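AlgX/AlgJ SGNH hydrolase-like domain-containing protein (Eubacterium siraeum, PDB 4NZK) is of unknown function but belongs to the DHHW family and probably has an SGNH hydrolase-like domain akin to those of AlgX and AlgJ. Local coordinates at residues V102-Y113 with N139-E150. Residues are numbered along the deposited sequence; the frame is centred on the assembly and turned at random.
Sequences VFNMVVPTAGAY and NVINVDGYAALE
Ile-141 CD1 sits over one face of the Phe-103 ring, a CH-pi contact 4.0 Å from the centroid and shifted toward the rim. Phe-177 meets the same ring edge-to-face. One face of the Tyr-146 ring carries Tyr-113 OH, 3.5 Å above its centre. The two tyrosine rings are oblique, with planes at 47°. Pro-108 CG and Ala-112 CB also approach the Tyr-146 ring obliquely. Tyr-146 CG is anti to the backbone N (chi1 -174°), which lays the ring across Pro-108. Tyr-113 OH donates to a lone pair of Tyr-146 O at 2.8 Å. That oxygen also accepts from Glu-150 N, so two donors grip it. Leu-149 CB packs against the same hydroxyl.

Asn-104 and Asn-142 lie side by side. Asn-104 ND2 donates to Asn-142 OD1 at 3.0 Å, bent to 143° at the hydrogen, while Tyr-85 OH bonds Asn-104 OD1 and helps fix the amide. Val-143 CG1 touches Met-105 SE at 3.5 Å. Beyond Val-143 the two chains part. Water 3 accepts from Tyr-146 N and lies 2.7 Å from Val-106 O, bridging the gap. Asp-144 N-caps helix 145-150 through OD1 and Ala-147 N. Strand 141-142 pairs in parallel with strand 101-107 through bonds such as Ile-141 N to Val-102 O. Helix 126-136 lies between them in sequence, making a beta-alpha-beta crossover at the outer edge of the mixed central sheet, consistent with an SGNH hydrolase-like alpha/beta fold.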
loop_
_atom_site.group_PDB
_atom_site.type_symbol
_atom_site.label_atom_id
_atom_site.label_comp_id
_atom_site.label_asym_id
_atom_site.label_seq_id
_atom_site.Cartn_x
_atom_site.Cartn_y
_atom_site.Cartn_z
ATOM N N VAL A 102 13.297 9.819 5.697
ATOM C CA VAL A 102 12.859 8.498 5.225
ATOM C C VAL A 102 11.910 7.944 6.281
ATOM O O VAL A 102 12.219 7.972 7.486
ATOM C CB VAL A 102 14.044 7.561 5.044
ATOM C CG1 VAL A 102 13.602 6.188 4.543
ATOM C CG2 VAL A 102 15.076 8.202 4.070
ATOM N N PHE A 103 10.737 7.515 5.808
ATOM C CA PHE A 103 9.651 7.052 6.654
ATOM C C PHE A 103 9.354 5.594 6.299
ATOM O O PHE A 103 9.522 5.166 5.144
ATOM C CB PHE A 103 8.375 7.843 6.390
ATOM C CG PHE A 103 8.449 9.327 6.674
ATOM C CD1 PHE A 103 9.065 10.219 5.793
ATOM C CD2 PHE A 103 7.859 9.835 7.812
ATOM C CE1 PHE A 103 9.051 11.587 6.049
ATOM C CE2 PHE A 103 7.863 11.194 8.086
ATOM C CZ PHE A 103 8.475 12.065 7.210
ATOM N N ASN A 104 8.911 4.847 7.297
ATOM C CA ASN A 104 8.530 3.455 7.131
ATOM C C ASN A 104 7.093 3.271 7.639
ATOM O O ASN A 104 6.772 3.672 8.749
ATOM C CB ASN A 104 9.429 2.609 8.022
ATOM C CG ASN A 104 9.015 1.160 8.049
ATOM O OD1 ASN A 104 8.972 0.520 7.020
ATOM N ND2 ASN A 104 8.677 0.651 9.239
HETATM N N MSE A 105 6.258 2.645 6.818
HETATM C CA MSE A 105 4.875 2.318 7.228
HETATM C C MSE A 105 4.504 0.955 6.714
HETATM O O MSE A 105 4.098 0.790 5.561
HETATM C CB MSE A 105 3.898 3.430 6.804
HETATM C CG MSE A 105 2.517 3.163 7.469
HETATM SE SE MSE A 105 1.274 4.639 7.205
HETATM C CE MSE A 105 1.276 4.657 5.293
ATOM N N VAL A 106 4.695 -0.043 7.574
ATOM C CA VAL A 106 4.351 -1.412 7.285
ATOM C C VAL A 106 2.982 -1.672 7.873
ATOM O O VAL A 106 2.750 -1.406 9.058
ATOM C CB VAL A 106 5.406 -2.421 7.819
ATOM C CG1 VAL A 106 4.957 -3.855 7.541
ATOM C CG2 VAL A 106 6.762 -2.154 7.167
ATOM N N VAL A 107 2.088 -2.194 7.052
ATOM C CA VAL A 107 0.691 -2.346 7.481
ATOM C C VAL A 107 0.259 -3.809 7.407
ATOM O O VAL A 107 0.759 -4.570 6.598
ATOM C CB VAL A 107 -0.267 -1.477 6.651
ATOM C CG1 VAL A 107 -0.005 0.009 6.914
ATOM C CG2 VAL A 107 -0.184 -1.776 5.156
ATOM N N PRO A 108 -0.684 -4.191 8.272
ATOM C CA PRO A 108 -1.143 -5.560 8.281
ATOM C C PRO A 108 -2.187 -5.782 7.200
ATOM O O PRO A 108 -2.694 -4.837 6.620
ATOM C CB PRO A 108 -1.806 -5.683 9.637
ATOM C CG PRO A 108 -2.348 -4.338 9.874
ATOM C CD PRO A 108 -1.348 -3.375 9.311
ATOM N N THR A 109 -2.468 -7.053 6.947
ATOM C CA THR A 109 -3.598 -7.472 6.163
ATOM C C THR A 109 -4.784 -7.707 7.111
ATOM O O THR A 109 -4.671 -7.538 8.350
ATOM C CB THR A 109 -3.254 -8.718 5.353
ATOM O OG1 THR A 109 -2.830 -9.750 6.256
ATOM C CG2 THR A 109 -2.147 -8.421 4.336
ATOM N N ALA A 110 -5.934 -8.042 6.542
ATOM C CA ALA A 110 -7.174 -8.052 7.313
ATOM C C ALA A 110 -7.164 -8.963 8.523
ATOM O O ALA A 110 -7.862 -8.714 9.489
ATOM C CB ALA A 110 -8.370 -8.377 6.423
ATOM N N GLY A 111 -6.385 -10.048 8.457
ATOM C CA GLY A 111 -6.340 -11.025 9.515
ATOM C C GLY A 111 -5.831 -10.481 10.824
ATOM O O GLY A 111 -6.046 -11.098 11.881
ATOM N N ALA A 112 -5.146 -9.339 10.806
ATOM C CA ALA A 112 -4.776 -8.726 12.087
ATOM C C ALA A 112 -5.986 -8.330 12.934
ATOM O O ALA A 112 -5.902 -8.310 14.180
ATOM C CB ALA A 112 -3.971 -7.487 11.872
ATOM N N TYR A 113 -7.091 -8.002 12.258
ATOM C CA TYR A 113 -8.250 -7.451 12.920
ATOM C C TYR A 113 -9.523 -8.289 12.882
ATOM O O TYR A 113 -10.353 -8.177 13.777
ATOM C CB TYR A 113 -8.590 -6.092 12.312
ATOM C CG TYR A 113 -7.416 -5.144 12.218
ATOM C CD1 TYR A 113 -6.800 -4.675 13.360
ATOM C CD2 TYR A 113 -6.948 -4.706 11.009
ATOM C CE1 TYR A 113 -5.695 -3.821 13.288
ATOM C CE2 TYR A 113 -5.865 -3.838 10.917
ATOM C CZ TYR A 113 -5.240 -3.389 12.073
ATOM O OH TYR A 113 -4.166 -2.544 11.956
ATOM N N ASN A 139 17.544 6.002 12.124
ATOM C CA ASN A 139 17.274 7.278 11.477
ATOM C C ASN A 139 16.215 7.209 10.364
ATOM O O ASN A 139 16.230 7.963 9.403
ATOM C CB ASN A 139 18.548 7.913 10.956
ATOM C CG ASN A 139 19.526 8.201 12.037
ATOM O OD1 ASN A 139 19.130 8.588 13.140
ATOM N ND2 ASN A 139 20.834 7.995 11.750
ATOM N N VAL A 140 15.288 6.287 10.543
ATOM C CA VAL A 140 14.114 6.151 9.691
ATOM C C VAL A 140 12.910 6.370 10.599
ATOM O O VAL A 140 12.822 5.754 11.667
ATOM C CB VAL A 140 14.048 4.777 8.988
ATOM C CG1 VAL A 140 12.768 4.590 8.204
ATOM C CG2 VAL A 140 15.234 4.636 8.062
ATOM N N ILE A 141 11.984 7.209 10.163
ATOM C CA ILE A 141 10.815 7.566 10.980
ATOM C C ILE A 141 9.721 6.528 10.831
ATOM O O ILE A 141 9.227 6.306 9.745
ATOM C CB ILE A 141 10.272 8.933 10.523
ATOM C CG1 ILE A 141 11.365 9.999 10.681
ATOM C CG2 ILE A 141 9.010 9.292 11.276
ATOM C CD1 ILE A 141 11.065 11.263 9.923
ATOM N N ASN A 142 9.330 5.904 11.922
ATOM C CA ASN A 142 8.308 4.876 11.862
ATOM C C ASN A 142 6.943 5.515 11.983
ATOM O O ASN A 142 6.721 6.336 12.839
ATOM C CB ASN A 142 8.461 3.823 12.958
ATOM C CG ASN A 142 7.503 2.667 12.733
ATOM O OD1 ASN A 142 7.586 1.995 11.701
ATOM N ND2 ASN A 142 6.570 2.470 13.640
ATOM N N VAL A 143 6.028 5.099 11.120
ATOM C CA VAL A 143 4.659 5.578 11.151
ATOM C C VAL A 143 3.770 4.403 11.623
ATOM O O VAL A 143 3.857 3.315 11.081
ATOM C CB VAL A 143 4.193 6.032 9.754
ATOM C CG1 VAL A 143 2.760 6.537 9.779
ATOM C CG2 VAL A 143 5.121 7.047 9.161
ATOM N N ASP A 144 2.948 4.644 12.638
ATOM C CA ASP A 144 2.110 3.604 13.214
ATOM C C ASP A 144 0.784 3.455 12.471
ATOM O O ASP A 144 -0.295 3.833 12.955
ATOM C CB ASP A 144 1.883 3.837 14.696
ATOM C CG ASP A 144 1.434 2.583 15.435
ATOM O OD1 ASP A 144 1.037 1.564 14.788
ATOM O OD2 ASP A 144 1.469 2.653 16.698
ATOM N N GLY A 145 0.889 2.896 11.279
ATOM C CA GLY A 145 -0.275 2.574 10.459
ATOM C C GLY A 145 -1.144 1.532 11.113
ATOM O O GLY A 145 -2.373 1.589 10.993
ATOM N N TYR A 146 -0.520 0.575 11.798
ATOM C CA TYR A 146 -1.277 -0.458 12.504
ATOM C C TYR A 146 -2.306 0.131 13.471
ATOM O O TYR A 146 -3.453 -0.242 13.469
ATOM C CB TYR A 146 -0.335 -1.389 13.257
ATOM C CG TYR A 146 -1.039 -2.548 13.871
ATOM C CD1 TYR A 146 -1.778 -2.450 15.052
ATOM C CD2 TYR A 146 -1.000 -3.761 13.242
ATOM C CE1 TYR A 146 -2.442 -3.558 15.559
ATOM C CE2 TYR A 146 -1.683 -4.848 13.746
ATOM C CZ TYR A 146 -2.392 -4.754 14.881
ATOM O OH TYR A 146 -3.037 -5.898 15.327
ATOM N N ALA A 147 -1.865 1.076 14.287
ATOM C CA ALA A 147 -2.743 1.692 15.256
ATOM C C ALA A 147 -3.802 2.535 14.577
ATOM O O ALA A 147 -4.925 2.634 15.073
ATOM C CB ALA A 147 -1.962 2.540 16.251
ATOM N N ALA A 148 -3.442 3.174 13.468
ATOM C CA ALA A 148 -4.406 3.998 12.749
ATOM C C ALA A 148 -5.550 3.145 12.234
ATOM O O ALA A 148 -6.710 3.497 12.370
ATOM C CB ALA A 148 -3.719 4.718 11.610
ATOM N N LEU A 149 -5.242 1.981 11.699
ATOM C CA LEU A 149 -6.288 1.109 11.170
ATOM C C LEU A 149 -7.100 0.478 12.286
ATOM O O LEU A 149 -8.314 0.323 12.159
ATOM C CB LEU A 149 -5.668 0.038 10.309
ATOM C CG LEU A 149 -5.085 0.547 8.993
ATOM C CD1 LEU A 149 -4.000 -0.424 8.496
ATOM C CD2 LEU A 149 -6.174 0.725 7.905
ATOM N N GLU A 150 -6.420 0.093 13.356
ATOM C CA GLU A 150 -7.073 -0.586 14.485
ATOM C C GLU A 150 -8.223 0.286 15.014
ATOM O O GLU A 150 -9.226 -0.227 15.485
ATOM C CB GLU A 150 -6.029 -0.844 15.576
ATOM C CG GLU A 150 -6.488 -1.621 16.793
ATOM C CD GLU A 150 -5.314 -1.872 17.766
ATOM O OE1 GLU A 150 -4.403 -1.005 17.921
ATOM O OE2 GLU A 150 -5.299 -2.940 18.369
HETATM O O HOH W 1 15.015 10.098 8.073
HETATM O O HOH W 2 5.370 0.743 10.396
HETATM O O HOH W 3 2.405 0.288 11.171
#